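Local coordinates for isocitrate dehydrogenase [NAD] subunit 1, mitochondrial (Saccharomyces cerevisiae, PDB 3BLX), which oxidatively decarboxylates isocitrate to 2-oxoglutarate with NAD(+) in the mitochondrial citric acid cycle, as part of an allosteric IDH1/IDH2 octamer, and also binds RNA, at residues D48-N53 with L70-I75; K111-V116 with P254-G259; D124-R129 with Y173-V178; A163-D168 with A260-D265. One frame throughout, in Å; residues are numbered along the deposited sequence.

How the interactions relate
Read from the N terminus, the first contact along the chain is interaction 1, which closes a short loop between strand 47-51 and the end of helix 60-73 before any other opens. Interaction 2 then opens at residues 111-116 and is not closed until 254-259, far along the chain. Interaction 3 lies wholly within that span, linking strand 124-130 to the turn after helix 156-172. Interaction 4 starts on the same helix, inside interaction 3, and ends at 260-265, just beyond interaction 2, so it crosses both. All four reach one mixed sheet; interactions 2 and 4 share strand 258-262, while interactions 3 and 4 touch through Ile128, Phe165, Ala166, Phe167 and Val178.

Interaction 1: D48-N53 with L70-I75; sequences DWETIN and LKRNKI
Glu50 divides its carboxylate between two consecutive residues of a helix end. OE1 takes a hydrogen bond from Arg72 NH2 at 2.6 Å, part of a salt bridge with an N-H...O angle of 158°. The arginine nitrogen approaches nearly in line with the C-O bond, and the carboxylate and guanidinium lie almost in one plane, 8° apart. OE2 is gripped quite differently: Asn73 ND2 donates to it at 3.1 Å from well above the carboxylate plane, although the oxygen itself sits in the plane of the asparagine amide. Glu50 spans the gap because CG is anti to the backbone N (chi1 179°) and the chain stays extended beyond it. The setting is a beta-alpha-beta crossover, in which strand 47-51 leads through helix 60-73 to strand 75-80 and strand 17-25 runs between the two strands. With Glu50 replaced by an alanine, the buried Arg72 is likely to lose this carboxylate and Asn73 one of its two acceptors, leaving the guanidinium less firmly fixed. The stronger partner of Asn73 ND2 is Thr21 OG1 on the intervening strand, which helps to set the amide's rotation. Tyr206 of a second IDH1 subunit also packs on Arg72, and Glu205 O of that subunit accepts a weak hydrogen bond from NH1.

Interaction 2: K111-V116 with P254-G259; sequences KSLKGV and PGLVAG
Leu256, Leu113 and Val116 make this wholly apolar contact, with Leu256 contributing the most buried surface. A single methyl does most of the work: Leu113 CD1 lies against the branched end of Leu256, 3.4 Å from its CD2, and also rests 3.5 Å from Leu256 CB, so that it touches both the root and the fork of the side chain. Val116 closes in more loosely on the other methyl, its CG1 standing 4.3 Å from Leu256 CD1. Leu113 and Val116 can both face Leu256 because they are the first and last residues of a type I beta turn, joined by a backbone bond from Val116 N to Leu113 O. Ile319 of helix 306-320 touches both of them, while Thr289 and Ile251 border Leu256. The arrangement belongs to the antiparallel part of the family's alpha/beta sheet: the connection between strands 105-111 and 124-130 packs on the 3-10 turn that leads into strand 258-262, the antiparallel neighbour of strand 105-111.

Interaction 3: D124-R129 with Y173-V178; sequences DLIVIR and YNRKSV
Arg175 reaches across to Asp124 and Ile126 from the turn that follows helix 156-172. Its CB points toward strand 124-130, and a bend at chi2 (60°) turns the outer chain toward the strand's first residues. NE is the first atom to come close to that strand, 3.6 Å from Ile126 CD1. The same methyl lies over the centre of one guanidinium face, with Ile126 CD1 3.5 Å from Arg175 CZ. NH1 turns to Asp231 OD1, its salt-bridge partner just before strand 232-235. NH2, the last atom, donates to Asp124 OD1 at 2.6 Å in a salt bridge whose N-H...O angle is only 133°, and Asp124 OD2 is also near, 3.0 Å from Arg175 NH2. The two flat groups stand almost perpendicular, at 85°: the carboxylate oxygen lies close to the guanidinium plane, whereas the donor comes to that oxygen from above the carboxylate. The start of the arginine's segment is fixed by a Schellman motif with Asn174 as its C-prime residue, and Asp231 OD2 takes the backbone N-H groups of Lys176 and Ser177. The methyl of Ile126 merely covers one face of the guanidinium, but the cation, lying between two carboxylates, would be expected to favour the ionised form of both Asp124 and Asp231.

Interaction 4: A163-D168 with A260-D265; sequences ARFAFD and ANFGRD
Phe165 and Phe262 meet where a helix packs against the sheet in the alpha/beta fold of the isocitrate/isopropylmalate dehydrogenases. Phe165 projects from helix 156-172, and Phe262 from strand 258-262. The side chains cross at about a right angle, but their rings are turned by an intermediate amount, with planes at 41° and centroids 5.6 Å apart, an oblique aromatic pair. In Phe165, a chi1 of 178° swings CG to the side away from the backbone N, which carries the ring out from the helix with its far end, CE1 and CZ, leading. In Phe262, CG lies anti to the carbonyl carbon instead, and the ring receives the helical phenylalanine close to its own root. Val107, on the neighbouring strand 105-111, touches both rings, and Ile128 of strand 124-130 also packs on Phe165, so the pair joins the helix to several strands at once. Arg129, a substrate-binding residue by similarity, has its side chain about 9 Å from that of Phe165. Were Phe262 cut back to an alanine, the outer end of the Phe165 ring would probably lose its aromatic neighbour and a gap would open beside Val107. The closest approach is Phe165 CZ to Phe262 CD1 at 3.6 Å, while Phe165 CE1 reaches back to Phe262 CB at 3.8 Å.

Interaction 1: D48-N53 with L70-I75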
loop_
_atom_site.group_PDB
_atom_site.type_symbol
_atom_site.label_atom_id
_atom_site.label_comp_id
_atom_site.label_asym_id
_atom_site.label_seq_id
_atom_site.Cartn_x
_atom_site.Cartn_y
_atom_site.Cartn_z
ATOM N N ASP E 48 -30.555 -4.493 -11.916
ATOM C CA ASP E 48 -31.226 -3.884 -10.776
ATOM C C ASP E 48 -30.634 -2.499 -10.508
ATOM O O ASP E 48 -29.432 -2.350 -10.314
ATOM C CB ASP E 48 -31.071 -4.760 -9.538
ATOM C CG ASP E 48 -31.848 -6.090 -9.628
ATOM O OD1 ASP E 48 -32.818 -6.182 -10.413
ATOM O OD2 ASP E 48 -31.485 -7.040 -8.890
ATOM N N TRP E 49 -31.471 -1.476 -10.510
ATOM C CA TRP E 49 -30.983 -0.132 -10.257
ATOM C C TRP E 49 -30.818 0.115 -8.775
ATOM O O TRP E 49 -31.677 -0.243 -7.982
ATOM C CB TRP E 49 -31.937 0.885 -10.828
ATOM C CG TRP E 49 -32.273 0.658 -12.275
ATOM C CD1 TRP E 49 -33.456 0.213 -12.778
ATOM C CD2 TRP E 49 -31.417 0.892 -13.403
ATOM N NE1 TRP E 49 -33.388 0.144 -14.140
ATOM C CE2 TRP E 49 -32.152 0.562 -14.555
ATOM C CE3 TRP E 49 -30.105 1.357 -13.547
ATOM C CZ2 TRP E 49 -31.630 0.682 -15.829
ATOM C CZ3 TRP E 49 -29.578 1.450 -14.824
ATOM C CH2 TRP E 49 -30.339 1.125 -15.943
ATOM N N GLU E 50 -29.694 0.708 -8.397
ATOM C CA GLU E 50 -29.532 1.181 -7.034
ATOM C C GLU E 50 -29.597 2.677 -7.179
ATOM O O GLU E 50 -28.595 3.337 -7.417
ATOM C CB GLU E 50 -28.199 0.765 -6.464
ATOM C CG GLU E 50 -27.940 1.247 -5.023
ATOM C CD GLU E 50 -26.636 0.682 -4.388
ATOM O OE1 GLU E 50 -26.072 1.339 -3.491
ATOM O OE2 GLU E 50 -26.166 -0.415 -4.771
ATOM N N THR E 51 -30.801 3.203 -7.081
ATOM C CA THR E 51 -31.036 4.577 -7.443
ATOM C C THR E 51 -30.672 5.553 -6.312
ATOM O O THR E 51 -30.988 5.333 -5.161
ATOM C CB THR E 51 -32.461 4.770 -8.053
ATOM O OG1 THR E 51 -32.955 6.060 -7.719
ATOM C CG2 THR E 51 -33.420 3.726 -7.549
ATOM N N ILE E 52 -29.939 6.606 -6.657
ATOM C CA ILE E 52 -29.438 7.542 -5.660
ATOM C C ILE E 52 -30.097 8.901 -5.826
ATOM O O ILE E 52 -29.999 9.533 -6.887
ATOM C CB ILE E 52 -27.892 7.759 -5.751
ATOM C CG1 ILE E 52 -27.129 6.438 -5.727
ATOM C CG2 ILE E 52 -27.428 8.643 -4.603
ATOM C CD1 ILE E 52 -27.291 5.673 -4.410
ATOM N N ASN E 53 -30.753 9.348 -4.759
ATOM C CA ASN E 53 -31.496 10.605 -4.745
ATOM C C ASN E 53 -30.671 11.759 -4.202
ATOM O O ASN E 53 -30.552 11.949 -3.001
ATOM C CB ASN E 53 -32.764 10.449 -3.902
ATOM C CG ASN E 53 -33.594 9.237 -4.313
ATOM O OD1 ASN E 53 -34.252 9.256 -5.365
ATOM N ND2 ASN E 53 -33.575 8.174 -3.481
ATOM N N LEU E 70 -21.056 3.888 -6.305
ATOM C CA LEU E 70 -20.144 3.555 -7.400
ATOM C C LEU E 70 -18.972 2.706 -6.957
ATOM O O LEU E 70 -18.541 1.838 -7.692
ATOM C CB LEU E 70 -19.644 4.780 -8.098
ATOM C CG LEU E 70 -20.648 5.289 -9.132
ATOM C CD1 LEU E 70 -20.312 6.706 -9.511
ATOM C CD2 LEU E 70 -20.680 4.403 -10.357
ATOM N N LYS E 71 -18.479 2.926 -5.744
ATOM C CA LYS E 71 -17.401 2.113 -5.243
ATOM C C LYS E 71 -17.811 0.646 -5.117
ATOM O O LYS E 71 -17.001 -0.256 -5.376
ATOM C CB LYS E 71 -16.895 2.666 -3.923
ATOM C CG LYS E 71 -15.861 3.760 -4.128
ATOM C CD LYS E 71 -15.793 4.755 -2.973
ATOM C CE LYS E 71 -14.667 4.461 -2.006
ATOM N NZ LYS E 71 -14.497 5.641 -1.132
ATOM N N ARG E 72 -19.073 0.429 -4.750
ATOM C CA ARG E 72 -19.620 -0.906 -4.620
ATOM C C ARG E 72 -19.961 -1.517 -5.966
ATOM O O ARG E 72 -19.647 -2.660 -6.221
ATOM C CB ARG E 72 -20.869 -0.882 -3.762
ATOM C CG ARG E 72 -20.650 -0.493 -2.330
ATOM C CD ARG E 72 -21.848 -0.875 -1.483
ATOM N NE ARG E 72 -23.017 -0.075 -1.822
ATOM C CZ ARG E 72 -23.227 1.149 -1.351
ATOM N NH1 ARG E 72 -22.341 1.691 -0.527
ATOM N NH2 ARG E 72 -24.313 1.831 -1.693
ATOM N N ASN E 73 -20.603 -0.752 -6.833
ATOM C CA ASN E 73 -21.137 -1.341 -8.055
ATOM C C ASN E 73 -20.190 -1.251 -9.247
ATOM O O ASN E 73 -20.237 -2.089 -10.129
ATOM C CB ASN E 73 -22.499 -0.734 -8.401
ATOM C CG ASN E 73 -23.478 -0.806 -7.264
ATOM O OD1 ASN E 73 -23.403 -1.678 -6.394
ATOM N ND2 ASN E 73 -24.428 0.105 -7.274
ATOM N N LYS E 74 -19.349 -0.217 -9.269
ATOM C CA LYS E 74 -18.364 0.018 -10.342
ATOM C C LYS E 74 -18.913 0.603 -11.638
ATOM O O LYS E 74 -18.165 1.141 -12.426
ATOM C CB LYS E 74 -17.557 -1.257 -10.676
ATOM C CG LYS E 74 -17.030 -2.036 -9.474
ATOM C CD LYS E 74 -16.156 -1.194 -8.614
ATOM C CE LYS E 74 -15.297 -2.041 -7.703
ATOM N NZ LYS E 74 -16.151 -2.832 -6.773
ATOM N N ILE E 75 -20.206 0.455 -11.876
ATOM C CA ILE E 75 -20.849 0.930 -13.095
ATOM C C ILE E 75 -22.010 1.854 -12.748
ATOM O O ILE E 75 -22.787 1.594 -11.822
ATOM C CB ILE E 75 -21.370 -0.253 -13.939
ATOM C CG1 ILE E 75 -20.219 -1.182 -14.248
ATOM C CG2 ILE E 75 -21.879 0.242 -15.268
ATOM C CD1 ILE E 75 -19.091 -0.491 -15.034
#

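Interaction 2: K111-V116 with P254-G259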
loop_
_atom_site.group_PDB
_atom_site.type_symbol
_atom_site.label_atom_id
_atom_site.label_comp_id
_atom_site.label_asym_id
_atom_site.label_seq_id
_atom_site.Cartn_x
_atom_site.Cartn_y
_atom_site.Cartn_z
ATOM N N LYS E 111 -22.344 10.731 -33.857
ATOM C CA LYS E 111 -22.773 10.119 -35.104
ATOM C C LYS E 111 -24.079 10.735 -35.581
ATOM O O LYS E 111 -25.054 10.811 -34.815
ATOM C CB LYS E 111 -22.944 8.606 -34.965
ATOM C CG LYS E 111 -22.713 7.872 -36.278
ATOM C CD LYS E 111 -22.709 6.378 -36.098
ATOM C CE LYS E 111 -22.601 5.674 -37.440
ATOM N NZ LYS E 111 -22.750 4.190 -37.288
ATOM N N SER E 112 -24.093 11.166 -36.843
ATOM C CA SER E 112 -25.320 11.644 -37.505
ATOM C C SER E 112 -26.443 10.578 -37.540
ATOM O O SER E 112 -26.187 9.382 -37.725
ATOM C CB SER E 112 -25.007 12.130 -38.925
ATOM O OG SER E 112 -24.591 13.492 -38.950
ATOM N N LEU E 113 -27.685 11.012 -37.359
ATOM C CA LEU E 113 -28.808 10.077 -37.331
ATOM C C LEU E 113 -29.649 10.129 -38.604
ATOM O O LEU E 113 -29.858 11.209 -39.171
ATOM C CB LEU E 113 -29.683 10.350 -36.121
ATOM C CG LEU E 113 -29.067 9.926 -34.796
ATOM C CD1 LEU E 113 -29.152 11.079 -33.806
ATOM C CD2 LEU E 113 -29.754 8.669 -34.267
ATOM N N LYS E 114 -30.148 8.963 -39.020
ATOM C CA LYS E 114 -30.775 8.802 -40.329
ATOM C C LYS E 114 -31.895 9.806 -40.621
ATOM O O LYS E 114 -31.949 10.369 -41.719
ATOM C CB LYS E 114 -31.280 7.372 -40.545
ATOM C CG LYS E 114 -31.361 6.994 -42.030
ATOM C CD LYS E 114 -32.739 6.424 -42.412
ATOM C CE LYS E 114 -32.862 4.920 -42.174
ATOM N NZ LYS E 114 -32.306 4.118 -43.310
ATOM N N GLY E 115 -32.788 10.052 -39.666
ATOM C CA GLY E 115 -33.873 10.976 -39.958
ATOM C C GLY E 115 -33.811 12.379 -39.358
ATOM O O GLY E 115 -34.854 12.947 -38.998
ATOM N N VAL E 116 -32.610 12.945 -39.234
ATOM C CA VAL E 116 -32.470 14.276 -38.647
ATOM C C VAL E 116 -31.877 15.277 -39.643
ATOM O O VAL E 116 -30.768 15.082 -40.147
ATOM C CB VAL E 116 -31.635 14.258 -37.352
ATOM C CG1 VAL E 116 -31.453 15.658 -36.815
ATOM C CG2 VAL E 116 -32.331 13.461 -36.325
ATOM N N PRO E 254 -27.585 18.450 -28.586
ATOM C CA PRO E 254 -27.155 17.723 -27.392
ATOM C C PRO E 254 -28.001 16.495 -27.131
ATOM O O PRO E 254 -27.518 15.555 -26.519
ATOM C CB PRO E 254 -27.419 18.723 -26.260
ATOM C CG PRO E 254 -27.587 20.025 -26.904
ATOM C CD PRO E 254 -28.135 19.771 -28.252
ATOM N N GLY E 255 -29.254 16.526 -27.566
ATOM C CA GLY E 255 -30.189 15.450 -27.306
ATOM C C GLY E 255 -29.863 14.161 -28.026
ATOM O O GLY E 255 -30.498 13.157 -27.763
ATOM N N LEU E 256 -28.857 14.179 -28.899
ATOM C CA LEU E 256 -28.504 13.018 -29.731
ATOM C C LEU E 256 -27.106 12.438 -29.490
ATOM O O LEU E 256 -26.651 11.555 -30.235
ATOM C CB LEU E 256 -28.587 13.413 -31.193
ATOM C CG LEU E 256 -29.922 14.040 -31.574
ATOM C CD1 LEU E 256 -29.827 14.711 -32.942
ATOM C CD2 LEU E 256 -30.954 12.966 -31.555
ATOM N N VAL E 257 -26.441 12.935 -28.450
ATOM C CA VAL E 257 -25.035 12.654 -28.204
ATOM C C VAL E 257 -24.786 11.686 -27.071
ATOM O O VAL E 257 -24.943 12.054 -25.911
ATOM C CB VAL E 257 -24.327 13.930 -27.783
ATOM C CG1 VAL E 257 -22.855 13.624 -27.544
ATOM C CG2 VAL E 257 -24.512 15.002 -28.834
ATOM N N ALA E 258 -24.369 10.467 -27.393
ATOM C CA ALA E 258 -24.039 9.480 -26.349
ATOM C C ALA E 258 -22.715 9.835 -25.657
ATOM O O ALA E 258 -21.869 10.510 -26.224
ATOM C CB ALA E 258 -23.985 8.070 -26.927
ATOM N N GLY E 259 -22.539 9.377 -24.430
ATOM C CA GLY E 259 -21.329 9.681 -23.716
ATOM C C GLY E 259 -20.973 8.623 -22.693
ATOM O O GLY E 259 -21.845 7.867 -22.228
#

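Interaction 3: D124-R129 with Y173-V178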
loop_
_atom_site.group_PDB
_atom_site.type_symbol
_atom_site.label_atom_id
_atom_site.label_comp_id
_atom_site.label_asym_id
_atom_site.label_seq_id
_atom_site.Cartn_x
_atom_site.Cartn_y
_atom_site.Cartn_z
ATOM N N ASP E 124 -19.278 11.353 -38.306
ATOM C CA ASP E 124 -18.896 10.295 -37.376
ATOM C C ASP E 124 -17.589 10.578 -36.643
ATOM O O ASP E 124 -16.540 9.983 -36.945
ATOM C CB ASP E 124 -18.829 8.934 -38.072
ATOM C CG ASP E 124 -18.761 7.788 -37.073
ATOM O OD1 ASP E 124 -18.733 8.073 -35.847
ATOM O OD2 ASP E 124 -18.745 6.614 -37.508
ATOM N N LEU E 125 -17.651 11.474 -35.666
ATOM C CA LEU E 125 -16.458 11.714 -34.873
ATOM C C LEU E 125 -16.638 11.402 -33.397
ATOM O O LEU E 125 -17.754 11.395 -32.878
ATOM C CB LEU E 125 -15.887 13.109 -35.111
ATOM C CG LEU E 125 -16.794 14.312 -34.998
ATOM C CD1 LEU E 125 -16.776 14.827 -33.583
ATOM C CD2 LEU E 125 -16.214 15.347 -35.924
ATOM N N ILE E 126 -15.512 11.110 -32.759
ATOM C CA ILE E 126 -15.432 10.771 -31.355
ATOM C C ILE E 126 -14.461 11.736 -30.701
ATOM O O ILE E 126 -13.356 11.915 -31.196
ATOM C CB ILE E 126 -14.896 9.372 -31.214
ATOM C CG1 ILE E 126 -15.872 8.413 -31.866
ATOM C CG2 ILE E 126 -14.645 9.006 -29.737
ATOM C CD1 ILE E 126 -15.405 6.990 -31.803
ATOM N N VAL E 127 -14.891 12.374 -29.618
ATOM C CA VAL E 127 -14.049 13.303 -28.896
ATOM C C VAL E 127 -13.722 12.699 -27.543
ATOM O O VAL E 127 -14.614 12.361 -26.761
ATOM C CB VAL E 127 -14.724 14.690 -28.727
ATOM C CG1 VAL E 127 -13.916 15.571 -27.773
ATOM C CG2 VAL E 127 -14.891 15.372 -30.083
ATOM N N ILE E 128 -12.436 12.514 -27.282
ATOM C CA ILE E 128 -11.984 11.959 -25.999
ATOM C C ILE E 128 -11.247 13.071 -25.277
ATOM O O ILE E 128 -10.278 13.608 -25.802
ATOM C CB ILE E 128 -11.052 10.740 -26.202
ATOM C CG1 ILE E 128 -11.822 9.557 -26.773
ATOM C CG2 ILE E 128 -10.383 10.349 -24.913
ATOM C CD1 ILE E 128 -10.978 8.423 -27.224
ATOM N N ARG E 129 -11.719 13.453 -24.097
ATOM C CA ARG E 129 -11.042 14.520 -23.374
ATOM C C ARG E 129 -10.513 14.103 -21.984
ATOM O O ARG E 129 -11.132 13.306 -21.285
ATOM C CB ARG E 129 -11.909 15.781 -23.325
ATOM C CG ARG E 129 -12.844 15.866 -22.167
ATOM C CD ARG E 129 -13.037 17.305 -21.758
ATOM N NE ARG E 129 -13.723 17.381 -20.476
ATOM C CZ ARG E 129 -15.046 17.341 -20.356
ATOM N NH1 ARG E 129 -15.800 17.237 -21.449
ATOM N NH2 ARG E 129 -15.617 17.407 -19.154
ATOM N N TYR E 173 -12.694 -0.125 -31.606
ATOM C CA TYR E 173 -13.864 0.229 -32.418
ATOM C C TYR E 173 -13.465 0.493 -33.864
ATOM O O TYR E 173 -14.168 1.168 -34.618
ATOM C CB TYR E 173 -14.670 1.396 -31.794
ATOM C CG TYR E 173 -15.220 1.040 -30.430
ATOM C CD1 TYR E 173 -14.643 1.533 -29.265
ATOM C CD2 TYR E 173 -16.298 0.175 -30.311
ATOM C CE1 TYR E 173 -15.144 1.188 -28.019
ATOM C CE2 TYR E 173 -16.806 -0.179 -29.068
ATOM C CZ TYR E 173 -16.233 0.327 -27.918
ATOM O OH TYR E 173 -16.747 -0.043 -26.684
ATOM N N ASN E 174 -12.329 -0.074 -34.246
ATOM C CA ASN E 174 -11.836 0.034 -35.619
ATOM C C ASN E 174 -11.871 1.436 -36.200
ATOM O O ASN E 174 -12.366 1.649 -37.310
ATOM C CB ASN E 174 -12.573 -0.941 -36.541
ATOM C CG ASN E 174 -12.165 -2.394 -36.293
ATOM O OD1 ASN E 174 -11.152 -2.869 -36.820
ATOM N ND2 ASN E 174 -12.951 -3.103 -35.480
ATOM N N ARG E 175 -11.349 2.391 -35.437
ATOM C CA ARG E 175 -11.129 3.726 -35.950
ATOM C C ARG E 175 -9.696 3.763 -36.459
ATOM O O ARG E 175 -8.830 3.046 -35.943
ATOM C CB ARG E 175 -11.352 4.759 -34.850
ATOM C CG ARG E 175 -12.735 5.367 -34.863
ATOM C CD ARG E 175 -13.812 4.323 -34.685
ATOM N NE ARG E 175 -15.182 4.860 -34.744
ATOM C CZ ARG E 175 -15.542 6.070 -35.179
ATOM N NH1 ARG E 175 -14.647 6.936 -35.636
ATOM N NH2 ARG E 175 -16.820 6.408 -35.173
ATOM N N LYS E 176 -9.439 4.579 -37.472
ATOM C CA LYS E 176 -8.141 4.542 -38.125
ATOM C C LYS E 176 -7.316 5.796 -37.898
ATOM O O LYS E 176 -6.122 5.800 -38.171
ATOM C CB LYS E 176 -8.302 4.242 -39.619
ATOM C CG LYS E 176 -8.516 2.757 -39.895
ATOM C CD LYS E 176 -9.466 2.511 -41.056
ATOM C CE LYS E 176 -9.913 1.055 -41.062
ATOM N NZ LYS E 176 -10.719 0.722 -42.270
ATOM N N SER E 177 -7.944 6.847 -37.381
ATOM C CA SER E 177 -7.250 8.109 -37.132
ATOM C C SER E 177 -7.436 8.627 -35.718
ATOM O O SER E 177 -8.543 8.682 -35.202
ATOM C CB SER E 177 -7.691 9.196 -38.115
ATOM O OG SER E 177 -6.876 9.200 -39.274
ATOM N N VAL E 178 -6.329 9.014 -35.101
ATOM C CA VAL E 178 -6.366 9.711 -33.840
ATOM C C VAL E 178 -5.642 11.022 -34.007
ATOM O O VAL E 178 -4.472 11.038 -34.385
ATOM C CB VAL E 178 -5.689 8.892 -32.734
ATOM C CG1 VAL E 178 -5.428 9.759 -31.501
ATOM C CG2 VAL E 178 -6.550 7.690 -32.378
#

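Interaction 4: A163-D168 with A260-D265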
loop_
_atom_site.group_PDB
_atom_site.type_symbol
_atom_site.label_atom_id
_atom_site.label_comp_id
_atom_site.label_asym_id
_atom_site.label_seq_id
_atom_site.Cartn_x
_atom_site.Cartn_y
_atom_site.Cartn_z
ATOM N N ALA E 163 -3.602 9.189 -23.683
ATOM C CA ALA E 163 -3.136 8.709 -24.986
ATOM C C ALA E 163 -3.447 7.226 -25.173
ATOM O O ALA E 163 -3.963 6.818 -26.212
ATOM C CB ALA E 163 -1.661 8.926 -25.127
ATOM N N ARG E 164 -3.112 6.411 -24.176
ATOM C CA ARG E 164 -3.287 4.980 -24.348
ATOM C C ARG E 164 -4.762 4.693 -24.381
ATOM O O ARG E 164 -5.220 3.793 -25.096
ATOM C CB ARG E 164 -2.591 4.174 -23.248
ATOM C CG ARG E 164 -1.090 4.324 -23.331
ATOM C CD ARG E 164 -0.350 3.407 -22.377
ATOM N NE ARG E 164 1.078 3.509 -22.656
ATOM C CZ ARG E 164 1.949 4.147 -21.886
ATOM N NH1 ARG E 164 1.569 4.725 -20.741
ATOM N NH2 ARG E 164 3.215 4.191 -22.254
ATOM N N PHE E 165 -5.519 5.475 -23.627
ATOM C CA PHE E 165 -6.958 5.275 -23.627
ATOM C C PHE E 165 -7.521 5.509 -25.026
ATOM O O PHE E 165 -8.292 4.699 -25.544
ATOM C CB PHE E 165 -7.671 6.199 -22.647
ATOM C CG PHE E 165 -9.146 6.032 -22.677
ATOM C CD1 PHE E 165 -9.768 5.144 -21.813
ATOM C CD2 PHE E 165 -9.912 6.709 -23.618
ATOM C CE1 PHE E 165 -11.141 4.951 -21.869
ATOM C CE2 PHE E 165 -11.279 6.528 -23.692
ATOM C CZ PHE E 165 -11.899 5.639 -22.810
ATOM N N ALA E 166 -7.134 6.630 -25.616
ATOM C CA ALA E 166 -7.595 7.006 -26.945
ATOM C C ALA E 166 -7.200 5.969 -27.998
ATOM O O ALA E 166 -8.023 5.571 -28.837
ATOM C CB ALA E 166 -7.061 8.380 -27.336
ATOM N N PHE E 167 -5.954 5.513 -27.957
ATOM C CA PHE E 167 -5.500 4.543 -28.939
ATOM C C PHE E 167 -6.160 3.203 -28.735
ATOM O O PHE E 167 -6.588 2.581 -29.704
ATOM C CB PHE E 167 -3.987 4.431 -28.918
ATOM C CG PHE E 167 -3.306 5.604 -29.547
ATOM C CD1 PHE E 167 -3.515 5.904 -30.887
ATOM C CD2 PHE E 167 -2.469 6.410 -28.807
ATOM C CE1 PHE E 167 -2.877 6.985 -31.487
ATOM C CE2 PHE E 167 -1.831 7.500 -29.399
ATOM C CZ PHE E 167 -2.042 7.787 -30.748
ATOM N N ASP E 168 -6.264 2.763 -27.480
ATOM C CA ASP E 168 -6.950 1.499 -27.184
ATOM C C ASP E 168 -8.392 1.514 -27.647
ATOM O O ASP E 168 -8.954 0.474 -27.975
ATOM C CB ASP E 168 -6.900 1.171 -25.704
ATOM C CG ASP E 168 -5.539 0.646 -25.260
ATOM O OD1 ASP E 168 -4.827 0.030 -26.097
ATOM O OD2 ASP E 168 -5.186 0.843 -24.066
ATOM N N ALA E 260 -19.685 8.585 -22.340
ATOM C CA ALA E 260 -19.198 7.685 -21.312
ATOM C C ALA E 260 -18.010 8.285 -20.607
ATOM O O ALA E 260 -17.232 9.017 -21.198
ATOM C CB ALA E 260 -18.837 6.311 -21.922
ATOM N N ASN E 261 -17.866 7.953 -19.339
ATOM C CA ASN E 261 -16.710 8.360 -18.574
ATOM C C ASN E 261 -16.008 7.169 -17.937
ATOM O O ASN E 261 -16.628 6.395 -17.209
ATOM C CB ASN E 261 -17.152 9.351 -17.527
ATOM C CG ASN E 261 -17.693 10.603 -18.141
ATOM O OD1 ASN E 261 -16.937 11.452 -18.612
ATOM N ND2 ASN E 261 -19.007 10.729 -18.149
ATOM N N PHE E 262 -14.716 7.026 -18.201
ATOM C CA PHE E 262 -13.977 5.883 -17.689
ATOM C C PHE E 262 -12.841 6.213 -16.762
ATOM O O PHE E 262 -12.128 7.197 -16.960
ATOM C CB PHE E 262 -13.417 5.108 -18.831
ATOM C CG PHE E 262 -14.458 4.555 -19.751
ATOM C CD1 PHE E 262 -14.879 5.284 -20.839
ATOM C CD2 PHE E 262 -14.989 3.288 -19.551
ATOM C CE1 PHE E 262 -15.809 4.759 -21.723
ATOM C CE2 PHE E 262 -15.910 2.762 -20.412
ATOM C CZ PHE E 262 -16.318 3.494 -21.515
ATOM N N GLY E 263 -12.693 5.370 -15.746
ATOM C CA GLY E 263 -11.497 5.301 -14.926
ATOM C C GLY E 263 -10.938 3.893 -15.036
ATOM O O GLY E 263 -11.433 3.081 -15.800
ATOM N N ARG E 264 -9.904 3.576 -14.278
ATOM C CA ARG E 264 -9.396 2.224 -14.331
ATOM C C ARG E 264 -10.416 1.214 -13.804
ATOM O O ARG E 264 -10.638 0.183 -14.416
ATOM C CB ARG E 264 -8.076 2.125 -13.568
ATOM C CG ARG E 264 -7.472 0.734 -13.663
ATOM C CD ARG E 264 -6.274 0.558 -12.750
ATOM N NE ARG E 264 -5.961 -0.870 -12.577
ATOM C CZ ARG E 264 -5.354 -1.652 -13.488
ATOM N NH1 ARG E 264 -4.964 -1.162 -14.680
ATOM N NH2 ARG E 264 -5.127 -2.942 -13.207
ATOM N N ASP E 265 -11.046 1.536 -12.681
ATOM C CA ASP E 265 -11.958 0.613 -12.018
ATOM C C ASP E 265 -13.439 0.953 -12.157
ATOM O O ASP E 265 -14.288 0.163 -11.775
ATOM C CB ASP E 265 -11.628 0.548 -10.519
ATOM C CG ASP E 265 -10.202 0.046 -10.251
ATOM O OD1 ASP E 265 -9.782 -0.930 -10.919
ATOM O OD2 ASP E 265 -9.511 0.620 -9.360
#